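Local coordinates for protein iron dependent repressor (Sulfolobus solfataricus, PDB 2X4H) that probably acts as a metal-responsive, dimeric DNA-binding transcription regulator of the DtxR/MntR family, at residues 120-124 with 125-129; 99-102 with 103-107. All coordinates share one frame; numbering follows the deposited sequence.

Interaction 1. Residues 120-124 with 125-129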
loop_
_atom_site.group_PDB
_atom_site.type_symbol
_atom_site.label_atom_id
_atom_site.label_comp_id
_atom_site.label_asym_id
_atom_site.label_seq_id
_atom_site.Cartn_x
_atom_site.Cartn_y
_atom_site.Cartn_z
ATOM N N LYS C 120 27.874 -0.367 2.914
ATOM C CA LYS C 120 29.234 -0.409 2.375
ATOM C C LYS C 120 29.843 0.976 2.288
ATOM O O LYS C 120 31.052 1.133 2.471
ATOM C CB LYS C 120 29.289 -1.176 1.051
ATOM C CG LYS C 120 29.281 -2.686 1.334
ATOM C CD LYS C 120 29.476 -3.569 0.139
ATOM C CE LYS C 120 29.887 -4.964 0.603
ATOM N NZ LYS C 120 29.443 -6.012 -0.335
ATOM N N LEU C 121 29.008 1.978 2.041
ATOM C CA LEU C 121 29.459 3.352 1.910
ATOM C C LEU C 121 29.853 3.865 3.288
ATOM O O LEU C 121 30.826 4.596 3.427
ATOM C CB LEU C 121 28.404 4.247 1.248
ATOM C CG LEU C 121 28.741 5.730 1.021
ATOM C CD1 LEU C 121 30.008 5.898 0.179
ATOM C CD2 LEU C 121 27.596 6.499 0.407
ATOM N N TYR C 122 29.114 3.431 4.303
ATOM C CA TYR C 122 29.429 3.737 5.692
ATOM C C TYR C 122 30.806 3.220 6.048
ATOM O O TYR C 122 31.659 3.982 6.544
ATOM C CB TYR C 122 28.345 3.118 6.571
ATOM C CG TYR C 122 28.503 3.218 8.067
ATOM C CD1 TYR C 122 28.115 4.369 8.747
ATOM C CD2 TYR C 122 28.923 2.139 8.806
ATOM C CE1 TYR C 122 28.196 4.463 10.121
ATOM C CE2 TYR C 122 29.006 2.216 10.198
ATOM C CZ TYR C 122 28.648 3.392 10.859
ATOM O OH TYR C 122 28.730 3.497 12.258
ATOM N N ASN C 123 31.067 1.956 5.735
ATOM C CA ASN C 123 32.412 1.409 5.963
ATOM C C ASN C 123 33.498 2.157 5.169
ATOM O O ASN C 123 34.541 2.480 5.699
ATOM C CB ASN C 123 32.454 -0.096 5.665
ATOM C CG ASN C 123 31.595 -0.908 6.635
ATOM O OD1 ASN C 123 31.088 -0.393 7.634
ATOM N ND2 ASN C 123 31.408 -2.178 6.323
ATOM N N TYR C 124 33.236 2.431 3.897
ATOM C CA TYR C 124 34.194 3.124 3.024
ATOM C C TYR C 124 34.575 4.505 3.552
ATOM O O TYR C 124 35.717 4.908 3.413
ATOM C CB TYR C 124 33.591 3.237 1.646
ATOM C CG TYR C 124 34.424 3.878 0.581
ATOM C CD1 TYR C 124 35.410 3.152 -0.085
ATOM C CD2 TYR C 124 34.175 5.194 0.178
ATOM C CE1 TYR C 124 36.173 3.743 -1.111
ATOM C CE2 TYR C 124 34.909 5.790 -0.844
ATOM C CZ TYR C 124 35.913 5.057 -1.478
ATOM O OH TYR C 124 36.653 5.643 -2.473
ATOM N N LEU C 125 33.622 5.205 4.174
ATOM C CA LEU C 125 33.858 6.541 4.741
ATOM C C LEU C 125 34.414 6.503 6.153
ATOM O O LEU C 125 34.542 7.538 6.799
ATOM C CB LEU C 125 32.563 7.340 4.749
ATOM C CG LEU C 125 31.939 7.610 3.368
ATOM C CD1 LEU C 125 30.496 8.190 3.536
ATOM C CD2 LEU C 125 32.803 8.516 2.508
ATOM N N GLY C 126 34.700 5.308 6.658
ATOM C CA GLY C 126 35.314 5.139 7.956
ATOM C C GLY C 126 34.344 5.098 9.114
ATOM O O GLY C 126 34.700 5.527 10.210
ATOM N N LYS C 127 33.143 4.569 8.882
ATOM C CA LYS C 127 32.094 4.438 9.921
ATOM C C LYS C 127 31.797 5.719 10.699
ATOM O O LYS C 127 31.791 5.712 11.918
ATOM C CB LYS C 127 32.458 3.328 10.905
ATOM C CG LYS C 127 32.784 2.029 10.222
ATOM C CD LYS C 127 32.973 0.873 11.173
ATOM C CE LYS C 127 33.207 -0.392 10.347
ATOM N NZ LYS C 127 33.517 -1.568 11.192
ATOM N N PRO C 128 31.497 6.818 10.000
ATOM C CA PRO C 128 31.320 8.094 10.692
ATOM C C PRO C 128 30.183 8.078 11.714
ATOM O O PRO C 128 29.108 7.483 11.452
ATOM C CB PRO C 128 30.941 9.037 9.571
ATOM C CG PRO C 128 30.309 8.134 8.488
ATOM C CD PRO C 128 31.097 6.879 8.577
ATOM N N SER C 129 30.396 8.763 12.835
ATOM C CA SER C 129 29.381 8.844 13.909
ATOM C C SER C 129 28.325 9.941 13.751
ATOM O O SER C 129 27.250 9.846 14.309
ATOM C CB SER C 129 30.076 9.065 15.237
ATOM O OG SER C 129 30.867 7.949 15.532
#
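The aromatic ring of Tyr-122 has the backbone of Lys-127 lying over one face: Lys-127 CA sits 3.7 Å from the ring centroid and only 11° off the normal, a CH-pi contact over the middle of the ring. The lysine side chain then leaves across the ring at about a right angle, its CB 3.7 Å from Tyr-122 CE2. Near CE1 the carbonyl of Pro-128 approaches obliquely, while Pro-128 CD packs 3.9 Å from Tyr-122 CD1. Lys-83 of helix 72-94 adds a cation-pi contact to the same ring. The phenol reaches forward over the turn because its CG stands anti to the backbone N (chi1 176°), beside its own carbonyl. Further out, the extended Lys-127 chain brings CE to 3.4 Å from Asn-123 OD1, a contact of carbon with the amide oxygen. The chain can double back like this because helix 115-124 ends in a Schellman motif. Lys-127 N donates to Tyr-122 O at 2.8 Å, and Gly-126 N donates to Asn-123 O at 3.0 Å, the latter from well above the carbonyl plane. Gly-126 carries the positive phi (86°); a CB at these backbone angles would be jammed against the carbonyl oxygen of Leu-125. One residue earlier, Leu-125 N still makes a helical bond to Leu-121 O, with a weak second one to Tyr-122 O. The two leucine side chains meet obliquely, Leu-121 CG 3.9 Å from Leu-125 CD1, and both also rest on Val-87 of helix 72-94, which Tyr-122 touches too. On another side of the helix end, Tyr-124 faces the second subunit, where its OH is hydrogen-bonded to the OH of Tyr-124 of that subunit.

Interaction 2. Residues 99-102 with 103-107. With ZN (zinc ion), chain M.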
loop_
_atom_site.group_PDB
_atom_site.type_symbol
_atom_site.label_atom_id
_atom_site.label_comp_id
_atom_site.label_asym_id
_atom_site.label_seq_id
_atom_site.Cartn_x
_atom_site.Cartn_y
_atom_site.Cartn_z
ATOM N N LYS C 99 27.374 21.906 2.615
ATOM C CA LYS C 99 26.578 21.011 3.456
ATOM C C LYS C 99 25.064 21.236 3.372
ATOM O O LYS C 99 24.294 20.295 3.519
ATOM C CB LYS C 99 27.026 21.043 4.928
ATOM C CG LYS C 99 26.776 22.336 5.654
ATOM C CD LYS C 99 27.022 22.208 7.150
ATOM C CE LYS C 99 26.834 23.536 7.826
ATOM N NZ LYS C 99 27.454 23.495 9.165
ATOM N N GLN C 100 24.632 22.474 3.172
ATOM C CA GLN C 100 23.212 22.719 3.064
ATOM C C GLN C 100 22.687 22.152 1.743
ATOM O O GLN C 100 21.661 21.500 1.717
ATOM C CB GLN C 100 22.885 24.196 3.194
ATOM C CG GLN C 100 21.422 24.488 2.885
ATOM C CD GLN C 100 20.722 25.249 3.981
ATOM O OE1 GLN C 100 21.288 26.174 4.569
ATOM N NE2 GLN C 100 19.471 24.872 4.258
ATOM N N THR C 101 23.414 22.389 0.655
ATOM C CA THR C 101 23.071 21.807 -0.633
ATOM C C THR C 101 23.187 20.282 -0.583
ATOM O O THR C 101 22.418 19.572 -1.223
ATOM C CB THR C 101 23.978 22.373 -1.741
ATOM O OG1 THR C 101 23.950 23.809 -1.704
ATOM C CG2 THR C 101 23.528 21.874 -3.110
ATOM N N ALA C 102 24.136 19.779 0.198
ATOM C CA ALA C 102 24.274 18.338 0.412
ATOM C C ALA C 102 23.037 17.750 1.076
ATOM O O ALA C 102 22.585 16.683 0.699
ATOM C CB ALA C 102 25.528 18.038 1.267
ATOM N N CYS C 103 22.505 18.437 2.079
ATOM C CA CYS C 103 21.327 17.976 2.784
ATOM C C CYS C 103 20.132 17.885 1.818
ATOM O O CYS C 103 19.449 16.868 1.764
ATOM C CB CYS C 103 21.012 18.919 3.958
ATOM S SG CYS C 103 19.783 18.259 5.106
ATOM N N GLU C 104 19.933 18.947 1.033
ATOM C CA GLU C 104 18.820 19.045 0.085
ATOM C C GLU C 104 18.940 18.003 -1.027
ATOM O O GLU C 104 17.988 17.321 -1.353
ATOM C CB GLU C 104 18.757 20.462 -0.506
ATOM C CG GLU C 104 18.394 21.544 0.518
ATOM C CD GLU C 104 18.819 22.962 0.116
ATOM O OE1 GLU C 104 18.659 23.881 0.954
ATOM O OE2 GLU C 104 19.321 23.172 -1.017
ATOM N N TYR C 105 20.134 17.856 -1.579
ATOM C CA TYR C 105 20.350 16.858 -2.616
ATOM C C TYR C 105 20.142 15.450 -2.106
ATOM O O TYR C 105 19.540 14.630 -2.788
ATOM C CB TYR C 105 21.771 16.928 -3.143
ATOM C CG TYR C 105 22.112 18.012 -4.138
ATOM C CD1 TYR C 105 21.146 18.764 -4.791
ATOM C CD2 TYR C 105 23.443 18.241 -4.455
ATOM C CE1 TYR C 105 21.512 19.737 -5.736
ATOM C CE2 TYR C 105 23.808 19.180 -5.380
ATOM C CZ TYR C 105 22.851 19.930 -6.019
ATOM O OH TYR C 105 23.274 20.871 -6.941
ATOM N N SER C 106 20.711 15.153 -0.933
ATOM C CA SER C 106 20.570 13.819 -0.351
ATOM C C SER C 106 19.083 13.401 -0.239
ATOM O O SER C 106 18.714 12.248 -0.533
ATOM C CB SER C 106 21.289 13.766 1.010
ATOM O OG SER C 106 21.185 12.477 1.616
ATOM N N LYS C 107 18.217 14.340 0.141
ATOM C CA LYS C 107 16.795 14.013 0.323
ATOM C C LYS C 107 16.135 13.568 -0.984
ATOM O O LYS C 107 15.183 12.795 -0.957
ATOM C CB LYS C 107 16.002 15.172 0.951
ATOM C CG LYS C 107 16.257 15.354 2.442
ATOM C CD LYS C 107 15.375 16.455 3.050
ATOM C CE LYS C 107 15.704 16.656 4.524
ATOM N NZ LYS C 107 15.659 18.087 4.929
HETATM ZN ZN ZN M . 20.555 16.558 6.262
HETATM O O HOH W 1 20.629 15.845 8.365
#
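Thr-101 and Tyr-105, one turn apart, make the CH-pi contact here: the threonine methyl CG2 lies over one face of the ring, offset toward the rim, 3.7 Å from the ring centroid. The two side chains run side by side; with chi1 -52° Thr-101 OG1 lies beside the backbone N, which puts CG2 anti to that N and over the ring. The ring's OH is hydrogen-bonded to Glu-116 of the second subunit, so an alanine in place of Tyr-105 would probably leave that carboxylate without its phenol partner and uncover the threonine methyl.

Among polar side chains, Gln-100 and Glu-104 cross with their amide and carboxylate planes 47° apart; Glu-104 OE1 comes 3.4 Å from Gln-100 CG. Backbone bonds are regular i to i+4: Tyr-105 N to Thr-101 O is 2.9 Å, Ser-106 N to Ala-102 O also 2.9 Å, with Cys-103 and Glu-104 bonding back to Lys-99 and Gln-100. Ser-106 OG turns to His-85 O on helix 72-94, and Ala-102 packs on Leu-92 of the same helix.

The one zinc ligand from helix 99-107 is Cys-103 SG, 2.2 Å from the metal; a water is a further ligand, 2.2 Å from the zinc. His-85 and Glu-89 of helix 72-94 complete a zinc site built between two helices of the metal-binding and dimerisation domain.

From the N terminus, the chain runs through the N-terminal part, probably the DNA-binding domain as in the DtxR/MntR family, and then the long helix 72-94, which serves both contacts. Interaction 2 comes first, wholly within helix 99-107, and closes no loop beyond single helical turns. The chain then passes into helix 115-124; interaction 1 closes the turn that ends it, tying its last turn to the loop 125-129, which sends the chain on toward the C terminus. The two contacts are in series, neither nested nor crossed, with nearest atoms about 9 Å apart and no touch. Each packs on helix 72-94 and also reaches the second subunit.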